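Local coordinates for protein carboxypeptidase A (Helicoverpa armigera, PDB 1JQG) that probably removes C-terminal amino acids from peptides as a zinc-dependent metallocarboxypeptidase of the insect midgut, at residues Ser178-Arg183 with Asp304-Gly309; Phe308-Leu313 with Glu382-Arg387. All blocks are in the same frame, centred on the assembly; numbering follows the deposited sequence.

Contact 1: Ser178-Arg183 with Asp304-Gly309; sequences SLLHCR and DIHSFG. With ZN (zinc ion), chain B.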
loop_
_atom_site.group_PDB
_atom_site.type_symbol
_atom_site.label_atom_id
_atom_site.label_comp_id
_atom_site.label_asym_id
_atom_site.label_seq_id
_atom_site.Cartn_x
_atom_site.Cartn_y
_atom_site.Cartn_z
ATOM N N SER A 178 3.483 1.349 -5.240
ATOM C CA SER A 178 3.353 0.359 -4.207
ATOM C C SER A 178 4.490 0.450 -3.191
ATOM O O SER A 178 5.426 1.189 -3.398
ATOM C CB SER A 178 3.251 -1.076 -4.788
ATOM O OG SER A 178 4.419 -1.484 -5.468
ATOM N N LEU A 179 4.314 -0.258 -2.070
ATOM C CA LEU A 179 5.311 -0.316 -1.019
ATOM C C LEU A 179 5.566 0.997 -0.299
ATOM O O LEU A 179 6.587 1.188 0.315
ATOM C CB LEU A 179 6.606 -0.940 -1.533
ATOM C CG LEU A 179 6.590 -2.466 -1.767
ATOM C CD1 LEU A 179 7.950 -2.997 -2.190
ATOM C CD2 LEU A 179 6.107 -3.283 -0.577
ATOM N N LEU A 180 4.589 1.876 -0.233
ATOM C CA LEU A 180 4.642 3.104 0.534
ATOM C C LEU A 180 4.765 2.730 2.026
ATOM O O LEU A 180 5.550 3.331 2.765
ATOM C CB LEU A 180 3.437 3.988 0.236
ATOM C CG LEU A 180 3.495 5.436 0.732
ATOM C CD1 LEU A 180 4.636 6.145 0.074
ATOM C CD2 LEU A 180 2.209 6.221 0.549
ATOM N N HIS A 181 3.977 1.754 2.448
ATOM C CA HIS A 181 4.069 1.108 3.736
ATOM C C HIS A 181 4.834 -0.199 3.514
ATOM O O HIS A 181 4.332 -1.251 3.058
ATOM C CB HIS A 181 2.687 0.847 4.300
ATOM C CG HIS A 181 2.019 2.053 4.853
ATOM N ND1 HIS A 181 0.707 2.301 4.871
ATOM C CD2 HIS A 181 2.461 3.179 5.465
ATOM C CE1 HIS A 181 0.230 3.379 5.389
ATOM N NE2 HIS A 181 1.362 3.955 5.774
ATOM N N CYS A 182 6.122 -0.188 3.827
ATOM C CA CYS A 182 7.037 -1.265 3.556
ATOM C C CYS A 182 6.682 -2.653 3.985
ATOM O O CYS A 182 7.172 -3.612 3.373
ATOM C CB CYS A 182 8.357 -0.761 4.101
ATOM S SG CYS A 182 8.410 -0.208 5.799
ATOM N N ARG A 183 5.809 -2.857 4.942
ATOM C CA ARG A 183 5.433 -4.188 5.418
ATOM C C ARG A 183 4.358 -4.840 4.555
ATOM O O ARG A 183 4.073 -6.040 4.681
ATOM C CB ARG A 183 4.904 -4.199 6.836
ATOM C CG ARG A 183 3.660 -3.402 7.113
ATOM C CD ARG A 183 3.353 -3.329 8.601
ATOM N NE ARG A 183 2.008 -2.797 8.867
ATOM C CZ ARG A 183 1.596 -2.517 10.101
ATOM N NH1 ARG A 183 2.368 -2.744 11.147
ATOM N NH2 ARG A 183 0.392 -2.073 10.358
ATOM N N ASP A 304 -2.670 4.242 -5.496
ATOM C CA ASP A 304 -1.762 3.956 -4.382
ATOM C C ASP A 304 -2.132 2.577 -3.849
ATOM O O ASP A 304 -3.146 2.431 -3.145
ATOM C CB ASP A 304 -1.915 5.033 -3.301
ATOM C CG ASP A 304 -0.894 4.910 -2.194
ATOM O OD1 ASP A 304 0.097 4.169 -2.321
ATOM O OD2 ASP A 304 -1.084 5.580 -1.149
ATOM N N ILE A 305 -1.333 1.587 -4.200
ATOM C CA ILE A 305 -1.612 0.204 -3.851
ATOM C C ILE A 305 -1.126 -0.179 -2.469
ATOM O O ILE A 305 0.068 -0.322 -2.214
ATOM C CB ILE A 305 -1.082 -0.781 -4.935
ATOM C CG1 ILE A 305 -1.743 -0.387 -6.289
ATOM C CG2 ILE A 305 -1.418 -2.229 -4.628
ATOM C CD1 ILE A 305 -1.256 -1.168 -7.490
ATOM N N HIS A 306 -2.073 -0.489 -1.593
ATOM C CA HIS A 306 -1.789 -0.964 -0.264
ATOM C C HIS A 306 -2.375 -2.374 -0.057
ATOM O O HIS A 306 -2.993 -3.002 -0.877
ATOM C CB HIS A 306 -2.427 -0.053 0.814
ATOM C CG HIS A 306 -1.826 1.311 0.848
ATOM N ND1 HIS A 306 -0.913 1.716 1.759
ATOM C CD2 HIS A 306 -1.940 2.428 0.079
ATOM C CE1 HIS A 306 -0.503 2.930 1.695
ATOM N NE2 HIS A 306 -1.119 3.388 0.622
ATOM N N SER A 307 -2.057 -2.875 1.126
ATOM C CA SER A 307 -2.482 -4.081 1.690
ATOM C C SER A 307 -2.663 -3.979 3.243
ATOM O O SER A 307 -2.101 -3.056 3.835
ATOM C CB SER A 307 -1.643 -5.353 1.512
ATOM O OG SER A 307 -0.535 -5.397 2.401
ATOM N N PHE A 308 -3.808 -4.029 3.908
ATOM C CA PHE A 308 -4.632 -5.212 3.719
ATOM C C PHE A 308 -6.132 -4.944 3.838
ATOM O O PHE A 308 -6.476 -4.029 4.649
ATOM C CB PHE A 308 -4.155 -6.549 4.283
ATOM C CG PHE A 308 -4.497 -6.692 5.730
ATOM C CD1 PHE A 308 -5.734 -7.219 6.072
ATOM C CD2 PHE A 308 -3.654 -6.311 6.753
ATOM C CE1 PHE A 308 -6.123 -7.368 7.385
ATOM C CE2 PHE A 308 -4.031 -6.449 8.069
ATOM C CZ PHE A 308 -5.262 -6.986 8.397
ATOM N N GLY A 309 -7.201 -5.439 3.160
ATOM C CA GLY A 309 -8.591 -5.111 3.305
ATOM C C GLY A 309 -9.611 -5.527 2.245
ATOM O O GLY A 309 -10.838 -5.576 2.449
HETATM ZN ZN ZN B . -0.855 0.954 3.993
HETATM O O HOH W 1 1.936 2.104 -1.881
HETATM O O HOH W 2 -3.007 1.290 5.101
#
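Ser-178 and Ile-305 mark the closest backbone approach, their CA atoms 5.0 Å apart, where strand 173-178 gives way to a loop beside the neighbouring parallel strand 299-307, itself near its end. From here the backbones separate, and a water links the two. It accepts from Leu-180 N at 3.1 Å and donates both to Ile-305 O and to Asp-304 OD1, an oxygen that also bonds Gln-177. Beside this water, Leu-180 reaches across with CG anti to its backbone N (chi1 -167°), and its CD2 methyl meets Asp-304 OD2 at 3.8 Å. His-181 and His-306 converge on the zinc through the same kind of nitrogen. His-181 ND1 binds the zinc at 2.2 Å, and His-306 ND1 does so at 2.4 Å. The two rings are turned 65° against each other, with His-306 CE1 3.5 Å from His-181 ND1. Each ring is also held on its far nitrogen by a carboxylate. His-306 NE2 donates in its ring plane to Asp-304 OD2 at 2.8 Å, coming from above the carboxylate plane, while His-181 NE2 pairs with Asp-252. These bonds fix the ring rotations and would probably make the histidines stronger zinc ligands. Glu-184 and a second water complete the coordination, giving the two-histidine, one-glutamate zinc centre of the M14 carboxypeptidases, with His-181 and Glu-184 supplied by the HxxE motif.

Contact 2: Phe308-Leu313 with Glu382-Arg387; sequences FGSMIL and ELPAYR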
loop_
_atom_site.group_PDB
_atom_site.type_symbol
_atom_site.label_atom_id
_atom_site.label_comp_id
_atom_site.label_asym_id
_atom_site.label_seq_id
_atom_site.Cartn_x
_atom_site.Cartn_y
_atom_site.Cartn_z
ATOM N N PHE A 308 -3.808 -4.029 3.908
ATOM C CA PHE A 308 -4.632 -5.212 3.719
ATOM C C PHE A 308 -6.132 -4.944 3.838
ATOM O O PHE A 308 -6.476 -4.029 4.649
ATOM C CB PHE A 308 -4.155 -6.549 4.283
ATOM C CG PHE A 308 -4.497 -6.692 5.730
ATOM C CD1 PHE A 308 -5.734 -7.219 6.072
ATOM C CD2 PHE A 308 -3.654 -6.311 6.753
ATOM C CE1 PHE A 308 -6.123 -7.368 7.385
ATOM C CE2 PHE A 308 -4.031 -6.449 8.069
ATOM C CZ PHE A 308 -5.262 -6.986 8.397
ATOM N N GLY A 309 -7.201 -5.439 3.160
ATOM C CA GLY A 309 -8.591 -5.111 3.305
ATOM C C GLY A 309 -9.611 -5.527 2.245
ATOM O O GLY A 309 -10.838 -5.576 2.449
ATOM N N SER A 310 -9.165 -5.666 0.998
ATOM C CA SER A 310 -10.021 -6.011 -0.124
ATOM C C SER A 310 -11.039 -4.891 -0.355
ATOM O O SER A 310 -12.272 -5.056 -0.427
ATOM C CB SER A 310 -10.729 -7.352 0.029
ATOM O OG SER A 310 -9.793 -8.406 0.178
ATOM N N MET A 311 -10.532 -3.691 -0.547
ATOM C CA MET A 311 -11.341 -2.519 -0.766
ATOM C C MET A 311 -10.677 -1.502 -1.665
ATOM O O MET A 311 -9.461 -1.486 -1.817
ATOM C CB MET A 311 -11.716 -1.776 0.534
ATOM C CG MET A 311 -10.688 -1.827 1.632
ATOM S SD MET A 311 -11.180 -1.365 3.292
ATOM C CE MET A 311 -11.711 -2.845 4.073
ATOM N N ILE A 312 -11.491 -0.742 -2.385
ATOM C CA ILE A 312 -11.026 0.378 -3.200
ATOM C C ILE A 312 -11.612 1.660 -2.639
ATOM O O ILE A 312 -12.838 1.713 -2.654
ATOM C CB ILE A 312 -11.491 0.188 -4.662
ATOM C CG1 ILE A 312 -10.826 -1.057 -5.285
ATOM C CG2 ILE A 312 -11.235 1.334 -5.612
ATOM C CD1 ILE A 312 -11.479 -1.510 -6.560
ATOM N N LEU A 313 -10.772 2.532 -2.051
ATOM C CA LEU A 313 -11.276 3.748 -1.387
ATOM C C LEU A 313 -10.881 5.009 -2.166
ATOM O O LEU A 313 -9.972 4.994 -3.004
ATOM C CB LEU A 313 -10.688 3.915 0.028
ATOM C CG LEU A 313 -10.897 2.724 0.974
ATOM C CD1 LEU A 313 -12.311 2.143 0.932
ATOM C CD2 LEU A 313 -9.961 1.555 0.675
ATOM N N GLU A 382 -6.577 -1.585 -1.492
ATOM C CA GLU A 382 -6.302 -2.414 -0.329
ATOM C C GLU A 382 -6.431 -3.849 -0.812
ATOM O O GLU A 382 -7.557 -4.300 -0.851
ATOM C CB GLU A 382 -7.267 -2.123 0.820
ATOM C CG GLU A 382 -7.164 -0.709 1.390
ATOM C CD GLU A 382 -5.892 -0.514 2.211
ATOM O OE1 GLU A 382 -5.397 -1.539 2.720
ATOM O OE2 GLU A 382 -5.382 0.624 2.359
ATOM N N LEU A 383 -5.350 -4.479 -1.191
ATOM C CA LEU A 383 -5.303 -5.860 -1.611
ATOM C C LEU A 383 -5.739 -6.879 -0.559
ATOM O O LEU A 383 -5.791 -6.565 0.604
ATOM C CB LEU A 383 -3.846 -6.207 -2.013
ATOM C CG LEU A 383 -3.298 -5.421 -3.203
ATOM C CD1 LEU A 383 -2.018 -6.095 -3.725
ATOM C CD2 LEU A 383 -4.356 -5.287 -4.268
ATOM N N PRO A 384 -6.213 -8.031 -0.988
ATOM C CA PRO A 384 -6.775 -9.059 -0.143
ATOM C C PRO A 384 -5.725 -9.616 0.791
ATOM O O PRO A 384 -4.555 -9.840 0.459
ATOM C CB PRO A 384 -7.273 -10.131 -1.134
ATOM C CG PRO A 384 -7.508 -9.402 -2.418
ATOM C CD PRO A 384 -6.421 -8.378 -2.446
ATOM N N ALA A 385 -6.137 -9.939 2.010
ATOM C CA ALA A 385 -5.323 -10.669 2.954
ATOM C C ALA A 385 -5.549 -12.155 2.664
ATOM O O ALA A 385 -6.608 -12.664 3.007
ATOM C CB ALA A 385 -5.788 -10.356 4.363
ATOM N N TYR A 386 -4.614 -12.847 2.047
ATOM C CA TYR A 386 -4.722 -14.260 1.787
ATOM C C TYR A 386 -4.507 -15.143 3.021
ATOM O O TYR A 386 -3.497 -15.096 3.704
ATOM C CB TYR A 386 -3.763 -14.669 0.668
ATOM C CG TYR A 386 -3.839 -16.141 0.319
ATOM C CD1 TYR A 386 -2.881 -17.078 0.677
ATOM C CD2 TYR A 386 -4.941 -16.584 -0.405
ATOM C CE1 TYR A 386 -3.000 -18.406 0.323
ATOM C CE2 TYR A 386 -5.070 -17.916 -0.770
ATOM C CZ TYR A 386 -4.096 -18.816 -0.399
ATOM O OH TYR A 386 -4.179 -20.145 -0.738
ATOM N N ARG A 387 -5.477 -16.007 3.259
ATOM C CA ARG A 387 -5.499 -16.903 4.400
ATOM C C ARG A 387 -4.994 -18.295 4.022
ATOM O O ARG A 387 -4.983 -18.690 2.866
ATOM C CB ARG A 387 -6.912 -16.998 5.001
ATOM C CG ARG A 387 -7.540 -15.650 5.294
ATOM C CD ARG A 387 -9.004 -15.777 5.667
ATOM N NE ARG A 387 -9.178 -16.292 7.022
ATOM C CZ ARG A 387 -9.889 -15.691 7.973
ATOM N NH1 ARG A 387 -10.479 -14.532 7.721
ATOM N NH2 ARG A 387 -10.016 -16.220 9.183
#
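A G1 beta bulge joins Phe-308-Leu-313 to Glu-382-Arg-387, where strand 311-314 runs antiparallel to strand 377-383 and Glu-382, the predicted proton donor/acceptor of the active site, lies near the end of the latter. Ser-310 and Met-311 both face Glu-382, and Ser-310 carries the left-handed backbone conformation of the bulge (phi 64°). Met-311 and Glu-382 form a hydrogen-bonded antiparallel pair. Met-311 N donates to Glu-382 O at 3.1 Å, and Glu-382 N returns a bond to Met-311 O at 2.9 Å. Ser-310 N adds a weak bond to Glu-382 O, bent to 120° at the hydrogen, so two successive amides converge on one carbonyl. One residue earlier, Gly-309 N donates to Leu-383 O at 3.1 Å, adding one further backbone bond beyond the bulge.

The side chains of Met-311 and Glu-382 run alongside each other in the same direction, Met-311 CG resting 3.5 Å from Glu-382 CB. Leu-313 crosses the glutamate at about a right angle and sets its CD2 methyl 3.7 Å from Glu-382 CG. Aliphatic contacts thus brace the base of the glutamate side chain, which then bends at chi2 (-73°) to carry its carboxylate toward His-306 and the zinc ion. The carboxylate passes near the Phe-308 backbone without a hydrogen bond to it.

Ser-310 OG lies against Pro-384, 3.1 Å from its CA and also near its CB. Farther along 382-387, the Phe-308 ring, whose edge-to-face partner is Phe-395, meets Ala-385 obliquely: the Ala-385 CB methyl sits 3.6 Å from Phe-308 CD1.

In the fold
Contact 1 and contact 2 lie in the zinc carboxypeptidase region, their centres 10 Å apart, on the central mixed sheet. Across it the strands come in the order 173-178, 299-307, 377-383 and 311-314, the first three parallel and the last antiparallel. Along the chain, 178-183 comes first, 304-309 runs into 308-313 with Phe-308 and Gly-309 shared, and 382-387 comes last. The middle pair of strands joins the contacts: His-306 O lies 2.8 Å from Leu-383 N, a probable hydrogen bond, and His-306 CB packs against Glu-382 OE2. The sheet thereby brings zinc ligands and the predicted proton donor/acceptor together at the ends of neighbouring strands and in the loop that follows one of them.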